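Long-range contact in putative carboxynorspermidine decarboxylase protein (Sinorhizobium meliloti, PDB 3MT1), which probably catalyses the pyridoxal 5'-phosphate-dependent decarboxylation of carboxynorspermidine and carboxyspermidine to norspermidine and spermidine: residues A111-Q123 against V149-H162. Sequence-based numbering, arbitrary orientation.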
loop_
_atom_site.group_PDB
_atom_site.type_symbol
_atom_site.label_atom_id
_atom_site.label_comp_id
_atom_site.label_asym_id
_atom_site.label_seq_id
_atom_site.Cartn_x
_atom_site.Cartn_y
_atom_site.Cartn_z
ATOM N N ALA B 111 30.483 1.315 -12.466
ATOM C CA ALA B 111 30.341 -0.100 -12.131
ATOM C C ALA B 111 31.584 -0.913 -12.523
ATOM O O ALA B 111 31.561 -2.150 -12.521
ATOM C CB ALA B 111 29.074 -0.667 -12.796
ATOM N N ALA B 112 32.668 -0.214 -12.858
ATOM C CA ALA B 112 33.867 -0.843 -13.408
ATOM C C ALA B 112 34.479 -1.923 -12.515
ATOM O O ALA B 112 35.075 -2.860 -13.019
ATOM C CB ALA B 112 34.909 0.212 -13.749
ATOM N N GLY B 113 34.348 -1.799 -11.199
ATOM C CA GLY B 113 35.031 -2.734 -10.307
ATOM C C GLY B 113 34.358 -4.079 -10.099
ATOM O O GLY B 113 34.949 -4.987 -9.544
ATOM N N ILE B 114 33.109 -4.202 -10.523
ATOM C CA ILE B 114 32.336 -5.397 -10.285
ATOM C C ILE B 114 31.825 -5.925 -11.606
ATOM O O ILE B 114 31.919 -5.227 -12.628
ATOM C CB ILE B 114 31.148 -5.133 -9.310
ATOM C CG1 ILE B 114 30.288 -3.961 -9.804
ATOM C CG2 ILE B 114 31.659 -4.912 -7.855
ATOM C CD1 ILE B 114 28.983 -3.805 -9.086
ATOM N N ALA B 115 31.298 -7.151 -11.575
ATOM C CA ALA B 115 30.722 -7.830 -12.742
ATOM C C ALA B 115 29.431 -7.128 -13.216
ATOM O O ALA B 115 28.567 -6.812 -12.404
ATOM C CB ALA B 115 30.445 -9.312 -12.418
ATOM N N ARG B 116 29.315 -6.877 -14.519
ATOM C CA ARG B 116 28.182 -6.163 -15.053
ATOM C C ARG B 116 27.365 -7.105 -15.913
ATOM O O ARG B 116 27.916 -7.972 -16.611
ATOM C CB ARG B 116 28.647 -4.929 -15.843
ATOM C CG ARG B 116 29.307 -3.832 -14.952
ATOM C CD ARG B 116 30.134 -2.799 -15.734
ATOM N NE ARG B 116 31.048 -3.416 -16.702
ATOM C CZ ARG B 116 32.228 -3.965 -16.413
ATOM N NH1 ARG B 116 32.695 -4.000 -15.163
ATOM N NH2 ARG B 116 32.948 -4.493 -17.384
ATOM N N GLY B 117 26.048 -6.937 -15.843
ATOM C CA GLY B 117 25.092 -7.754 -16.578
ATOM C C GLY B 117 24.078 -6.903 -17.301
ATOM O O GLY B 117 23.986 -5.695 -17.089
ATOM N N LEU B 118 23.310 -7.526 -18.185
ATOM C CA LEU B 118 22.334 -6.803 -18.978
ATOM C C LEU B 118 21.082 -7.650 -18.982
ATOM O O LEU B 118 21.165 -8.862 -19.117
ATOM C CB LEU B 118 22.871 -6.592 -20.410
ATOM C CG LEU B 118 21.999 -5.801 -21.402
ATOM C CD1 LEU B 118 22.166 -4.288 -21.222
ATOM C CD2 LEU B 118 22.268 -6.182 -22.853
ATOM N N ARG B 119 19.921 -7.032 -18.819
ATOM C CA ARG B 119 18.677 -7.784 -18.925
ATOM C C ARG B 119 18.277 -8.022 -20.370
ATOM O O ARG B 119 18.319 -7.117 -21.210
ATOM C CB ARG B 119 17.537 -7.071 -18.220
ATOM C CG ARG B 119 16.330 -7.949 -18.077
ATOM C CD ARG B 119 15.193 -7.238 -17.435
ATOM N NE ARG B 119 14.067 -8.148 -17.241
ATOM C CZ ARG B 119 13.051 -7.919 -16.417
ATOM N NH1 ARG B 119 13.019 -6.799 -15.688
ATOM N NH2 ARG B 119 12.077 -8.817 -16.313
ATOM N N LEU B 120 17.866 -9.247 -20.654
ATOM C CA LEU B 120 17.426 -9.606 -21.980
ATOM C C LEU B 120 15.959 -9.943 -21.926
ATOM O O LEU B 120 15.493 -10.593 -20.997
ATOM C CB LEU B 120 18.232 -10.797 -22.482
ATOM C CG LEU B 120 19.445 -10.663 -23.417
ATOM C CD1 LEU B 120 20.270 -9.409 -23.232
ATOM C CD2 LEU B 120 20.304 -11.916 -23.245
ATOM N N ASN B 121 15.227 -9.462 -22.923
ATOM C CA ASN B 121 13.786 -9.630 -22.994
ATOM C C ASN B 121 13.505 -10.712 -24.014
ATOM O O ASN B 121 13.783 -10.522 -25.203
ATOM C CB ASN B 121 13.137 -8.312 -23.413
ATOM C CG ASN B 121 11.604 -8.358 -23.405
ATOM O OD1 ASN B 121 10.980 -9.410 -23.237
ATOM N ND2 ASN B 121 10.993 -7.192 -23.611
ATOM N N PRO B 122 12.997 -11.873 -23.560
ATOM C CA PRO B 122 12.651 -12.883 -24.554
ATOM C C PRO B 122 11.405 -12.530 -25.401
ATOM O O PRO B 122 11.394 -12.843 -26.606
ATOM C CB PRO B 122 12.431 -14.143 -23.711
ATOM C CG PRO B 122 13.200 -13.900 -22.454
ATOM C CD PRO B 122 13.021 -12.437 -22.198
ATOM N N GLN B 123 10.402 -11.863 -24.818
ATOM C CA GLN B 123 9.139 -11.590 -25.525
ATOM C C GLN B 123 9.313 -11.110 -26.974
ATOM O O GLN B 123 9.236 -9.916 -27.271
ATOM C CB GLN B 123 8.262 -10.620 -24.726
ATOM N N VAL B 149 22.985 -5.501 -28.863
ATOM C CA VAL B 149 23.635 -6.131 -27.721
ATOM C C VAL B 149 25.129 -6.310 -28.052
ATOM O O VAL B 149 26.011 -5.789 -27.357
ATOM C CB VAL B 149 22.976 -7.497 -27.373
ATOM C CG1 VAL B 149 23.773 -8.241 -26.307
ATOM C CG2 VAL B 149 21.524 -7.317 -26.954
ATOM N N GLU B 150 25.381 -7.011 -29.157
ATOM C CA GLU B 150 26.712 -7.369 -29.595
ATOM C C GLU B 150 27.728 -6.233 -29.584
ATOM O O GLU B 150 28.913 -6.455 -29.294
ATOM C CB GLU B 150 26.638 -7.973 -30.985
ATOM C CG GLU B 150 26.563 -9.484 -31.001
ATOM C CD GLU B 150 27.519 -10.080 -32.016
ATOM O OE1 GLU B 150 28.740 -10.164 -31.719
ATOM O OE2 GLU B 150 27.043 -10.458 -33.110
ATOM N N ARG B 151 27.271 -5.020 -29.895
ATOM C CA ARG B 151 28.160 -3.857 -29.918
ATOM C C ARG B 151 28.694 -3.515 -28.516
ATOM O O ARG B 151 29.644 -2.740 -28.355
ATOM C CB ARG B 151 27.476 -2.647 -30.566
ATOM C CG ARG B 151 28.461 -1.798 -31.362
ATOM C CD ARG B 151 27.885 -0.467 -31.753
ATOM N NE ARG B 151 28.730 0.638 -31.293
ATOM C CZ ARG B 151 28.442 1.408 -30.239
ATOM N NH1 ARG B 151 29.261 2.393 -29.886
ATOM N NH2 ARG B 151 27.333 1.201 -29.538
ATOM N N VAL B 152 28.100 -4.128 -27.504
ATOM C CA VAL B 152 28.419 -3.755 -26.147
ATOM C C VAL B 152 28.896 -4.948 -25.271
ATOM O O VAL B 152 29.017 -4.843 -24.053
ATOM C CB VAL B 152 27.263 -2.923 -25.582
ATOM C CG1 VAL B 152 26.185 -3.815 -24.978
ATOM C CG2 VAL B 152 27.780 -1.904 -24.602
HETATM N N MSE B 153 29.243 -6.048 -25.938
HETATM C CA MSE B 153 29.708 -7.284 -25.301
HETATM C C MSE B 153 31.061 -7.190 -24.588
HETATM O O MSE B 153 31.354 -7.989 -23.722
HETATM C CB MSE B 153 29.749 -8.406 -26.337
HETATM C CG MSE B 153 28.381 -8.872 -26.779
HETATM SE SE MSE B 153 27.489 -10.014 -25.453
HETATM C CE MSE B 153 28.382 -11.670 -25.847
ATOM N N ASP B 154 31.882 -6.214 -24.952
ATOM C CA ASP B 154 33.171 -6.026 -24.287
ATOM C C ASP B 154 33.026 -5.357 -22.912
ATOM O O ASP B 154 34.016 -5.083 -22.237
ATOM C CB ASP B 154 34.137 -5.214 -25.195
ATOM N N ARG B 155 31.789 -5.091 -22.500
ATOM C CA ARG B 155 31.549 -4.341 -21.274
ATOM C C ARG B 155 30.703 -5.126 -20.278
ATOM O O ARG B 155 30.578 -4.733 -19.120
ATOM C CB ARG B 155 30.874 -3.003 -21.587
ATOM C CG ARG B 155 31.396 -2.313 -22.833
ATOM C CD ARG B 155 30.789 -0.946 -22.994
ATOM N NE ARG B 155 31.447 0.036 -22.142
ATOM C CZ ARG B 155 31.073 1.308 -22.020
ATOM N NH1 ARG B 155 30.020 1.782 -22.690
ATOM N NH2 ARG B 155 31.751 2.118 -21.211
ATOM N N ILE B 156 30.095 -6.220 -20.720
ATOM C CA ILE B 156 29.348 -7.074 -19.792
ATOM C C ILE B 156 29.992 -8.449 -19.659
ATOM O O ILE B 156 31.066 -8.677 -20.162
ATOM C CB ILE B 156 27.855 -7.211 -20.164
ATOM C CG1 ILE B 156 27.727 -7.708 -21.608
ATOM C CG2 ILE B 156 27.106 -5.895 -19.877
ATOM C CD1 ILE B 156 26.456 -7.257 -22.342
ATOM N N ASN B 157 29.281 -9.360 -19.022
ATOM C CA ASN B 157 29.850 -10.562 -18.459
ATOM C C ASN B 157 28.706 -11.572 -18.169
ATOM O O ASN B 157 28.943 -12.757 -17.911
ATOM C CB ASN B 157 30.553 -10.109 -17.182
ATOM C CG ASN B 157 30.983 -11.224 -16.306
ATOM O OD1 ASN B 157 30.567 -11.290 -15.165
ATOM N ND2 ASN B 157 31.876 -12.068 -16.788
ATOM N N GLY B 158 27.469 -11.071 -18.234
ATOM C CA GLY B 158 26.313 -11.814 -17.786
ATOM C C GLY B 158 24.999 -11.288 -18.317
ATOM O O GLY B 158 24.895 -10.138 -18.745
ATOM N N PHE B 159 23.991 -12.149 -18.299
ATOM C CA PHE B 159 22.651 -11.735 -18.676
ATOM C C PHE B 159 21.673 -12.065 -17.581
ATOM O O PHE B 159 21.858 -13.023 -16.820
ATOM C CB PHE B 159 22.184 -12.434 -19.946
ATOM C CG PHE B 159 22.994 -12.111 -21.160
ATOM C CD1 PHE B 159 23.214 -10.793 -21.537
ATOM C CD2 PHE B 159 23.505 -13.122 -21.942
ATOM C CE1 PHE B 159 23.952 -10.495 -22.663
ATOM C CE2 PHE B 159 24.243 -12.833 -23.085
ATOM C CZ PHE B 159 24.472 -11.522 -23.446
HETATM N N MSE B 160 20.630 -11.248 -17.509
HETATM C CA MSE B 160 19.483 -11.541 -16.681
HETATM C C MSE B 160 18.295 -11.769 -17.606
HETATM O O MSE B 160 18.138 -11.044 -18.582
HETATM C CB MSE B 160 19.208 -10.402 -15.713
HETATM C CG MSE B 160 18.085 -10.729 -14.763
HETATM SE SE MSE B 160 16.927 -9.209 -14.422
HETATM C CE MSE B 160 17.802 -8.592 -12.820
ATOM N N ILE B 161 17.495 -12.791 -17.301
ATOM C CA ILE B 161 16.260 -13.099 -18.032
ATOM C C ILE B 161 15.222 -13.536 -17.023
ATOM O O ILE B 161 15.434 -14.494 -16.298
ATOM C CB ILE B 161 16.450 -14.258 -19.059
ATOM C CG1 ILE B 161 17.171 -13.780 -20.315
ATOM C CG2 ILE B 161 15.123 -14.858 -19.467
ATOM C CD1 ILE B 161 18.677 -13.959 -20.233
ATOM N N HIS B 162 14.107 -12.833 -16.952
ATOM C CA HIS B 162 13.086 -13.160 -15.978
ATOM C C HIS B 162 11.739 -13.092 -16.696
ATOM O O HIS B 162 11.114 -12.026 -16.825
ATOM C CB HIS B 162 13.185 -12.224 -14.763
ATOM C CG HIS B 162 12.085 -12.396 -13.757
ATOM N ND1 HIS B 162 12.179 -13.256 -12.684
ATOM C CD2 HIS B 162 10.874 -11.796 -13.648
ATOM C CE1 HIS B 162 11.072 -13.188 -11.966
ATOM N NE2 HIS B 162 10.263 -12.311 -12.529
HETATM O O HOH W 1 14.044 -10.367 -18.680
#
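L118 sits between G158 and M160 on the neighbouring parallel strand and bonds to both: its N donates to G158 O (3.1 Å) and its O accepts from M160 N (2.9 Å). Two residues on, L120 N reaches M160 O at 2.8 Å in a nearly straight bond, 169° at the hydrogen. G117 CA also comes to 3.2 Å from G158 O, one of a row of CA-H...O contacts; a CB on G117 would lie close to that same oxygen.

Near the start of strand 115-119 an arginine grips a backbone carbonyl. R116, its chain bent at chi3 (-47°), turns its guanidinium side-on to R155 O, which takes bonds from NE (2.8 Å) and NH2; NE arrives almost in line with the C=O, NH2 from above the carbonyl plane. With an alanine in place of R116, R155 O would lose these two donors, and the turn ending there would probably be less firmly tied to the strand.

Residues 115-119 and 158-160 are the fifth and sixth strands of the eight-stranded parallel barrel, the alpha/beta-barrel domain of this fold-type III decarboxylase family. Outside the barrel wall the packing is apolar. L120 lays CD2 over one face of the F159 ring, 3.5 Å from its centroid, a CH-pi contact that a branched side chain suits; its CB meets I161 CG1, while helix 170-190 covers L120 and I161. L118, flanked by I156 CD1 and V149 CG1, continues this layer.

The other face of the sheet carries R119 and M160. With CG opposite the backbone N (chi1 -168°), R119 stretches out past the selenium of the selenomethionine M160, which lies over one guanidinium face. NH1 bonds to Y77, NH2 weakly to H162 O, and NE to a water that also joins L120 O and H162 N.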